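Ebony (Drosophila melanogaster, PDB 6DYM) probably conjugates beta-alanine with biogenic amines such as dopamine and histamine as a nonribosomal peptide synthetase, this C-terminal condensation domain being thought to form the peptide bond. Local coordinates at residues Leu31-Tyr44 with Lys90-Phe102. Sequence-based numbering, arbitrary orientation.
Sequences LEQWLKPGVLRTDY and KSKLLIVFEFLEF
Lys92, on the approach to helix 93-111, ties that segment to the turn 35-38: its NZ donates to Leu35 O at 2.8 Å, with a C=O...N angle of 154°. NZ also bonds to Pro37 O, modelled at 2.5 Å, a length too short to trust in detail. A long, flexible ammonium chain suits a turn that presents two carbonyls, and Gly38 takes backbone angles that would jam a CB against Pro37 O. Tyr44 OH donates to Glu32 OE2 at 2.6 Å, reaching the oxygen on its anti side but well out of the carboxylate plane. Glu32 CG lies 3.5 Å from Leu93 CD2, and the bend beyond it (chi2 94°) swings the carboxylate to Tyr44, so the acid supplies both aliphatic contact and a buried acceptor. With an alanine here, the Tyr44 hydroxyl would probably lose its acceptor and a gap would open beside Leu93. The domain has a GNAT-like fold, a mixed sheet flanked by helices, and the contact joins the loop before helix 41-58 and that helix's first turn to the N-terminal end of helix 93-111. There Ser91 OG caps Leu93 N, while Ser91 CB packs 3.2 Å from Asp43 OD1; the other oxygen, OD2, accepts from Leu40 N, which comes from above the carboxylate plane in a bond modelled very short. Branched Leu93 serves a second partner with its other methyl, CD1, which makes a CH-pi contact over a face of Tyr44, 4.0 Å from the ring centroid and 27° off its normal. Further along, Leu35 CD1 touches Val96 CG2 at 3.6 Å. Leu31 CD1 meets the edge of Phe99 at CD2, 3.7 Å away, and that ring also meets Tyr188 and Phe197.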
ATOM      1  N   LEU A  31      -6.252   8.713   5.726  1.00 31.71           N
ATOM      2  CA  LEU A  31      -7.352   8.158   6.506  1.00 33.95           C
ATOM      3  C   LEU A  31      -7.101   8.251   8.006  1.00 35.92           C
ATOM      4  O   LEU A  31      -8.003   8.629   8.760  1.00 37.12           O
ATOM      5  CB  LEU A  31      -7.587   6.699   6.116  1.00 23.96           C
ATOM      6  CG  LEU A  31      -8.159   6.476   4.719  1.00 32.95           C
ATOM      7  CD1 LEU A  31      -8.260   4.985   4.446  1.00 23.01           C
ATOM      8  CD2 LEU A  31      -9.521   7.154   4.576  1.00 27.24           C
ATOM      9  N   GLU A  32      -5.886   7.919   8.451  1.00 35.08           N
ATOM     10  CA  GLU A  32      -5.578   7.913   9.877  1.00 35.49           C
ATOM     11  C   GLU A  32      -5.607   9.303  10.498  1.00 38.82           C
ATOM     12  O   GLU A  32      -5.760   9.410  11.719  1.00 34.63           O
ATOM     13  CB  GLU A  32      -4.208   7.280  10.119  1.00 41.55           C
ATOM     14  CG  GLU A  32      -4.152   5.806   9.797  1.00 40.75           C
ATOM     15  CD  GLU A  32      -3.668   5.530   8.386  1.00 48.07           C
ATOM     16  OE1 GLU A  32      -4.338   5.966   7.424  1.00 50.34           O
ATOM     17  OE2 GLU A  32      -2.614   4.876   8.238  1.00 56.03           O
ATOM     18  N   GLN A  33      -5.456  10.366   9.698  1.00 31.97           N
ATOM     19  CA  GLN A  33      -5.507  11.712  10.259  1.00 33.56           C
ATOM     20  C   GLN A  33      -6.865  12.004  10.880  1.00 36.92           C
ATOM     21  O   GLN A  33      -6.971  12.850  11.774  1.00 33.85           O
ATOM     22  CB  GLN A  33      -5.186  12.751   9.184  1.00 28.29           C
ATOM     23  CG  GLN A  33      -6.256  12.872   8.116  1.00 32.53           C
ATOM     24  CD  GLN A  33      -5.926  13.914   7.061  1.00 34.84           C
ATOM     25  OE1 GLN A  33      -5.467  15.012   7.374  1.00 38.02           O
ATOM     26  NE2 GLN A  33      -6.147  13.562   5.802  1.00 31.41           N
ATOM     27  N   TRP A  34      -7.911  11.319  10.423  1.00 36.62           N
ATOM     28  CA  TRP A  34      -9.249  11.529  10.952  1.00 34.69           C
ATOM     29  C   TRP A  34      -9.553  10.647  12.154  1.00 36.99           C
ATOM     30  O   TRP A  34     -10.580  10.853  12.811  1.00 33.93           O
ATOM     31  CB  TRP A  34     -10.284  11.301   9.844  1.00 34.81           C
ATOM     32  CG  TRP A  34      -9.988  12.118   8.620  1.00 33.00           C
ATOM     33  CD1 TRP A  34      -9.606  11.654   7.396  1.00 32.52           C
ATOM     34  CD2 TRP A  34     -10.027  13.546   8.515  1.00 34.68           C
ATOM     35  NE1 TRP A  34      -9.411  12.706   6.530  1.00 31.42           N
ATOM     36  CE2 TRP A  34      -9.662  13.878   7.193  1.00 37.97           C
ATOM     37  CE3 TRP A  34     -10.336  14.577   9.409  1.00 35.50           C
ATOM     38  CZ2 TRP A  34      -9.599  15.198   6.745  1.00 41.05           C
ATOM     39  CZ3 TRP A  34     -10.273  15.885   8.962  1.00 40.42           C
ATOM     40  CH2 TRP A  34      -9.909  16.185   7.641  1.00 36.97           C
ATOM     41  N   LEU A  35      -8.685   9.687  12.460  1.00 32.91           N
ATOM     42  CA  LEU A  35      -8.830   8.840  13.636  1.00 43.82           C
ATOM     43  C   LEU A  35      -8.099   9.393  14.852  1.00 50.76           C
ATOM     44  O   LEU A  35      -8.137   8.764  15.916  1.00 50.59           O
ATOM     45  CB  LEU A  35      -8.323   7.425  13.339  1.00 35.88           C
ATOM     46  CG  LEU A  35      -8.982   6.679  12.179  1.00 36.03           C
ATOM     47  CD1 LEU A  35      -8.291   5.341  11.938  1.00 38.86           C
ATOM     48  CD2 LEU A  35     -10.459   6.481  12.453  1.00 39.63           C
ATOM     49  N   LYS A  36      -7.436  10.538  14.718  1.00 48.38           N
ATOM     50  CA  LYS A  36      -6.760  11.145  15.856  1.00 48.84           C
ATOM     51  C   LYS A  36      -7.783  11.539  16.921  1.00 53.10           C
ATOM     52  O   LYS A  36      -8.894  11.972  16.588  1.00 53.85           O
ATOM     53  CB  LYS A  36      -5.959  12.373  15.413  1.00 49.40           C
ATOM     54  CG  LYS A  36      -4.736  12.052  14.561  1.00 55.92           C
ATOM     55  CD  LYS A  36      -3.928  13.310  14.242  1.00 54.40           C
ATOM     56  CE  LYS A  36      -3.023  13.097  13.035  1.00 48.40           C
ATOM     57  NZ  LYS A  36      -2.261  11.815  13.119  1.00 56.47           N
ATOM     58  N   PRO A  37      -7.456  11.387  18.211  1.00 52.32           N
ATOM     59  CA  PRO A  37      -6.170  10.853  18.663  1.00 45.93           C
ATOM     60  C   PRO A  37      -6.207   9.340  18.852  1.00 51.76           C
ATOM     61  O   PRO A  37      -7.259   8.720  18.694  1.00 47.34           O
ATOM     62  CB  PRO A  37      -5.955  11.566  19.997  1.00 41.33           C
ATOM     63  CG  PRO A  37      -7.359  11.945  20.473  1.00 47.13           C
ATOM     64  CD  PRO A  37      -8.336  11.707  19.346  1.00 48.40           C
ATOM     65  N   GLY A  38      -5.069   8.753  19.183  1.00 52.16           N
ATOM     66  CA  GLY A  38      -4.987   7.339  19.445  1.00 55.53           C
ATOM     67  C   GLY A  38      -4.318   6.499  18.374  1.00 56.92           C
ATOM     68  O   GLY A  38      -4.484   5.272  18.390  1.00 53.46           O
ATOM     69  N   VAL A  39      -3.585   7.108  17.450  1.00 55.60           N
ATOM     70  CA  VAL A  39      -2.788   6.373  16.476  1.00 59.33           C
ATOM     71  C   VAL A  39      -1.319   6.635  16.787  1.00 51.74           C
ATOM     72  O   VAL A  39      -0.888   7.793  16.877  1.00 50.98           O
ATOM     73  CB  VAL A  39      -3.156   6.747  15.029  1.00 61.32           C
ATOM     74  CG1 VAL A  39      -2.996   8.251  14.771  1.00 61.40           C
ATOM     75  CG2 VAL A  39      -2.332   5.924  14.045  1.00 50.23           C
ATOM     76  N   LEU A  40      -0.563   5.557  16.990  1.00 53.17           N
ATOM     77  CA  LEU A  40       0.840   5.628  17.365  1.00 48.09           C
ATOM     78  C   LEU A  40       1.701   5.000  16.277  1.00 46.87           C
ATOM     79  O   LEU A  40       1.236   4.175  15.487  1.00 44.65           O
ATOM     80  CB  LEU A  40       1.095   4.919  18.704  1.00 46.10           C
ATOM     81  CG  LEU A  40       0.012   5.053  19.777  1.00 45.03           C
ATOM     82  CD1 LEU A  40       0.335   4.179  20.978  1.00 45.03           C
ATOM     83  CD2 LEU A  40      -0.157   6.505  20.193  1.00 41.69           C
ATOM     84  N   ARG A  41       2.977   5.403  16.252  1.00 50.19           N
ATOM     85  CA  ARG A  41       3.915   4.834  15.288  1.00 41.89           C
ATOM     86  C   ARG A  41       4.007   3.324  15.433  1.00 49.07           C
ATOM     87  O   ARG A  41       4.115   2.603  14.434  1.00 48.56           O
ATOM     88  CB  ARG A  41       5.299   5.454  15.463  1.00 52.89           C
ATOM     89  CG  ARG A  41       5.344   6.962  15.364  1.00 53.27           C
ATOM     90  CD  ARG A  41       6.690   7.467  15.848  1.00 54.44           C
ATOM     91  NE  ARG A  41       6.652   8.874  16.225  1.00 62.64           N
ATOM     92  CZ  ARG A  41       7.018   9.864  15.419  1.00 69.90           C
ATOM     93  NH1 ARG A  41       7.443   9.595  14.191  1.00 64.73           N
ATOM     94  NH2 ARG A  41       6.957  11.122  15.838  1.00 69.74           N
ATOM     95  N   THR A  42       3.967   2.825  16.673  1.00 45.32           N
ATOM     96  CA  THR A  42       4.098   1.390  16.895  1.00 45.68           C
ATOM     97  C   THR A  42       2.922   0.609  16.325  1.00 41.72           C
ATOM     98  O   THR A  42       3.043  -0.603  16.123  1.00 41.51           O
ATOM     99  CB  THR A  42       4.254   1.086  18.391  1.00 44.18           C
ATOM    100  OG1 THR A  42       3.060   1.462  19.093  1.00 45.33           O
ATOM    101  CG2 THR A  42       5.444   1.845  18.964  1.00 40.07           C
ATOM    102  N   ASP A  43       1.792   1.269  16.056  1.00 41.45           N
ATOM    103  CA  ASP A  43       0.679   0.574  15.417  1.00 41.42           C
ATOM    104  C   ASP A  43       1.078   0.060  14.040  1.00 34.60           C
ATOM    105  O   ASP A  43       0.680  -1.039  13.637  1.00 42.51           O
ATOM    106  CB  ASP A  43      -0.537   1.497  15.320  1.00 41.68           C
ATOM    107  CG  ASP A  43      -1.000   2.000  16.679  1.00 50.95           C
ATOM    108  OD1 ASP A  43      -0.964   1.210  17.647  1.00 50.23           O
ATOM    109  OD2 ASP A  43      -1.408   3.180  16.782  1.00 50.84           O
ATOM    110  N   TYR A  44       1.882   0.833  13.308  1.00 41.40           N
ATOM    111  CA  TYR A  44       2.356   0.381  12.006  1.00 42.87           C
ATOM    112  C   TYR A  44       3.455  -0.666  12.148  1.00 39.63           C
ATOM    113  O   TYR A  44       3.424  -1.704  11.477  1.00 38.67           O
ATOM    114  CB  TYR A  44       2.855   1.569  11.186  1.00 37.64           C
ATOM    115  CG  TYR A  44       1.814   2.633  10.921  1.00 49.52           C
ATOM    116  CD1 TYR A  44       0.838   2.457   9.944  1.00 45.58           C
ATOM    117  CD2 TYR A  44       1.812   3.819  11.645  1.00 50.86           C
ATOM    118  CE1 TYR A  44      -0.112   3.438   9.698  1.00 40.43           C
ATOM    119  CE2 TYR A  44       0.869   4.800  11.409  1.00 54.81           C
ATOM    120  CZ  TYR A  44      -0.089   4.606  10.435  1.00 51.69           C
ATOM    121  OH  TYR A  44      -1.022   5.592  10.205  1.00 51.25           O
ATOM    122  N   LYS A  90      -4.692  -4.347  16.999  1.00 55.53           N
ATOM    123  CA  LYS A  90      -5.180  -3.826  18.271  1.00 59.62           C
ATOM    124  C   LYS A  90      -5.697  -2.399  18.136  1.00 59.92           C
ATOM    125  O   LYS A  90      -6.735  -2.052  18.709  1.00 66.92           O
ATOM    126  CB  LYS A  90      -4.061  -3.875  19.314  1.00 60.71           C
ATOM    127  CG  LYS A  90      -3.753  -5.260  19.865  1.00 65.41           C
ATOM    128  CD  LYS A  90      -5.014  -5.990  20.299  1.00 67.19           C
ATOM    129  CE  LYS A  90      -4.688  -7.094  21.298  1.00 67.92           C
ATOM    130  NZ  LYS A  90      -5.016  -6.698  22.699  1.00 60.06           N
ATOM    131  N   SER A  91      -4.995  -1.569  17.372  1.00 56.24           N
ATOM    132  CA  SER A  91      -5.201  -0.130  17.384  1.00 51.88           C
ATOM    133  C   SER A  91      -6.445   0.264  16.594  1.00 53.77           C
ATOM    134  O   SER A  91      -7.197  -0.575  16.089  1.00 47.39           O
ATOM    135  CB  SER A  91      -3.980   0.574  16.808  1.00 49.84           C
ATOM    136  OG  SER A  91      -3.673   0.061  15.521  1.00 44.55           O
ATOM    137  N   LYS A  92      -6.651   1.580  16.486  1.00 52.26           N
ATOM    138  CA  LYS A  92      -7.666   2.131  15.600  1.00 48.09           C
ATOM    139  C   LYS A  92      -7.361   1.858  14.134  1.00 43.71           C
ATOM    140  O   LYS A  92      -8.234   2.082  13.287  1.00 46.52           O
ATOM    141  CB  LYS A  92      -7.799   3.642  15.827  1.00 51.07           C
ATOM    142  CG  LYS A  92      -8.508   4.035  17.119  1.00 57.78           C
ATOM    143  CD  LYS A  92      -8.305   5.518  17.430  1.00 60.29           C
ATOM    144  CE  LYS A  92      -9.610   6.193  17.842  1.00 63.00           C
ATOM    145  NZ  LYS A  92      -9.430   7.646  18.152  1.00 53.19           N
ATOM    146  N   LEU A  93      -6.149   1.384  13.815  1.00 38.97           N
ATOM    147  CA  LEU A  93      -5.825   0.992  12.448  1.00 40.87           C
ATOM    148  C   LEU A  93      -6.751  -0.098  11.925  1.00 38.04           C
ATOM    149  O   LEU A  93      -6.887  -0.246  10.705  1.00 30.79           O
ATOM    150  CB  LEU A  93      -4.373   0.514  12.361  1.00 37.49           C
ATOM    151  CG  LEU A  93      -3.318   1.608  12.200  1.00 37.23           C
ATOM    152  CD1 LEU A  93      -1.968   1.004  11.844  1.00 44.83           C
ATOM    153  CD2 LEU A  93      -3.763   2.588  11.140  1.00 40.20           C
ATOM    154  N   LEU A  94      -7.381  -0.867  12.818  1.00 35.99           N
ATOM    155  CA  LEU A  94      -8.342  -1.871  12.380  1.00 35.93           C
ATOM    156  C   LEU A  94      -9.497  -1.238  11.616  1.00 24.10           C
ATOM    157  O   LEU A  94     -10.023  -1.839  10.675  1.00 32.69           O
ATOM    158  CB  LEU A  94      -8.865  -2.655  13.584  1.00 38.00           C
ATOM    159  CG  LEU A  94      -9.948  -3.699  13.302  1.00 37.62           C
ATOM    160  CD1 LEU A  94      -9.389  -4.822  12.444  1.00 36.68           C
ATOM    161  CD2 LEU A  94     -10.527  -4.246  14.604  1.00 43.75           C
ATOM    162  N   ILE A  95      -9.904  -0.030  12.006  1.00 30.72           N
ATOM    163  CA  ILE A  95     -10.940   0.680  11.264  1.00 30.75           C
ATOM    164  C   ILE A  95     -10.483   0.939   9.834  1.00 28.31           C
ATOM    165  O   ILE A  95     -11.267   0.807   8.885  1.00 30.18           O
ATOM    166  CB  ILE A  95     -11.312   1.984  11.989  1.00 33.78           C
ATOM    167  CG1 ILE A  95     -11.803   1.679  13.407  1.00 36.14           C
ATOM    168  CG2 ILE A  95     -12.362   2.757  11.190  1.00 33.24           C
ATOM    169  CD1 ILE A  95     -12.214   2.905  14.190  1.00 36.57           C
ATOM    170  N   VAL A  96      -9.209   1.304   9.656  1.00 27.47           N
ATOM    171  CA  VAL A  96      -8.672   1.530   8.312  1.00 24.72           C
ATOM    172  C   VAL A  96      -8.736   0.247   7.490  1.00 24.67           C
ATOM    173  O   VAL A  96      -9.194   0.245   6.342  1.00 23.42           O
ATOM    174  CB  VAL A  96      -7.236   2.078   8.385  1.00 25.04           C
ATOM    175  CG1 VAL A  96      -6.622   2.119   6.998  1.00 29.01           C
ATOM    176  CG2 VAL A  96      -7.228   3.465   8.999  1.00 29.70           C
ATOM    177  N   PHE A  97      -8.276  -0.867   8.068  1.00 23.11           N
ATOM    178  CA  PHE A  97      -8.283  -2.121   7.322  1.00 25.67           C
ATOM    179  C   PHE A  97      -9.699  -2.611   7.045  1.00 26.10           C
ATOM    180  O   PHE A  97      -9.948  -3.209   5.992  1.00 27.01           O
ATOM    181  CB  PHE A  97      -7.483  -3.183   8.071  1.00 26.83           C
ATOM    182  CG  PHE A  97      -6.000  -3.010   7.944  1.00 32.91           C
ATOM    183  CD1 PHE A  97      -5.301  -3.633   6.924  1.00 39.24           C
ATOM    184  CD2 PHE A  97      -5.306  -2.208   8.833  1.00 39.33           C
ATOM    185  CE1 PHE A  97      -3.931  -3.467   6.801  1.00 47.34           C
ATOM    186  CE2 PHE A  97      -3.934  -2.039   8.716  1.00 44.90           C
ATOM    187  CZ  PHE A  97      -3.248  -2.669   7.698  1.00 43.12           C
ATOM    188  N   GLU A  98     -10.639  -2.372   7.962  1.00 22.90           N
ATOM    189  CA  GLU A  98     -12.017  -2.761   7.685  1.00 21.65           C
ATOM    190  C   GLU A  98     -12.610  -1.911   6.569  1.00 24.42           C
ATOM    191  O   GLU A  98     -13.365  -2.416   5.730  1.00 23.25           O
ATOM    192  CB  GLU A  98     -12.858  -2.664   8.956  1.00 27.96           C
ATOM    193  CG  GLU A  98     -12.494  -3.711  10.004  1.00 31.37           C
ATOM    194  CD  GLU A  98     -13.448  -3.724  11.187  1.00 40.71           C
ATOM    195  OE1 GLU A  98     -14.280  -2.800  11.302  1.00 38.05           O
ATOM    196  OE2 GLU A  98     -13.357  -4.660  12.010  1.00 47.75           O
ATOM    197  N   PHE A  99     -12.267  -0.618   6.529  1.00 23.20           N
ATOM    198  CA  PHE A  99     -12.730   0.234   5.438  1.00 20.29           C
ATOM    199  C   PHE A  99     -12.140  -0.207   4.104  1.00 24.32           C
ATOM    200  O   PHE A  99     -12.834  -0.203   3.081  1.00 21.54           O
ATOM    201  CB  PHE A  99     -12.374   1.694   5.721  1.00 24.19           C
ATOM    202  CG  PHE A  99     -12.617   2.619   4.554  1.00 22.81           C
ATOM    203  CD1 PHE A  99     -13.887   2.757   4.014  1.00 23.14           C
ATOM    204  CD2 PHE A  99     -11.579   3.363   4.010  1.00 24.81           C
ATOM    205  CE1 PHE A  99     -14.121   3.611   2.947  1.00 25.21           C
ATOM    206  CE2 PHE A  99     -11.805   4.217   2.941  1.00 24.27           C
ATOM    207  CZ  PHE A  99     -13.081   4.340   2.410  1.00 23.64           C
ATOM    208  N   LEU A 100     -10.855  -0.579   4.088  1.00 22.17           N
ATOM    209  CA  LEU A 100     -10.255  -1.062   2.848  1.00 23.88           C
ATOM    210  C   LEU A 100     -10.918  -2.358   2.386  1.00 25.16           C
ATOM    211  O   LEU A 100     -11.150  -2.549   1.187  1.00 21.99           O
ATOM    212  CB  LEU A 100      -8.749  -1.247   3.029  1.00 21.09           C
ATOM    213  CG  LEU A 100      -7.973   0.040   3.347  1.00 22.21           C
ATOM    214  CD1 LEU A 100      -6.493  -0.244   3.560  1.00 30.94           C
ATOM    215  CD2 LEU A 100      -8.173   1.081   2.262  1.00 22.58           C
ATOM    216  N   GLU A 101     -11.249  -3.253   3.320  1.00 22.34           N
ATOM    217  CA  GLU A 101     -11.981  -4.457   2.931  1.00 22.92           C
ATOM    218  C   GLU A 101     -13.385  -4.110   2.444  1.00 21.54           C
ATOM    219  O   GLU A 101     -13.897  -4.740   1.511  1.00 23.12           O
ATOM    220  CB  GLU A 101     -12.031  -5.446   4.097  1.00 25.31           C
ATOM    221  CG  GLU A 101     -12.783  -6.753   3.801  1.00 23.25           C
ATOM    222  CD  GLU A 101     -12.164  -7.573   2.673  1.00 29.17           C
ATOM    223  OE1 GLU A 101     -12.859  -8.470   2.146  1.00 28.71           O
ATOM    224  OE2 GLU A 101     -10.990  -7.326   2.304  1.00 28.83           O
ATOM    225  N   PHE A 102     -14.012  -3.097   3.052  1.00 20.78           N
ATOM    226  CA  PHE A 102     -15.293  -2.596   2.556  1.00 18.09           C
ATOM    227  C   PHE A 102     -15.189  -2.193   1.088  1.00 28.53           C
ATOM    228  O   PHE A 102     -16.082  -2.497   0.285  1.00 18.93           O
ATOM    229  CB  PHE A 102     -15.740  -1.419   3.434  1.00 20.05           C
ATOM    230  CG  PHE A 102     -16.885  -0.606   2.874  1.00 24.72           C
ATOM    231  CD1 PHE A 102     -18.201  -0.903   3.216  1.00 18.21           C
ATOM    232  CD2 PHE A 102     -16.641   0.494   2.058  1.00 26.63           C
ATOM    233  CE1 PHE A 102     -19.252  -0.144   2.727  1.00 20.96           C
ATOM    234  CE2 PHE A 102     -17.691   1.260   1.560  1.00 25.75           C
ATOM    235  CZ  PHE A 102     -19.000   0.942   1.899  1.00 23.22           C
TER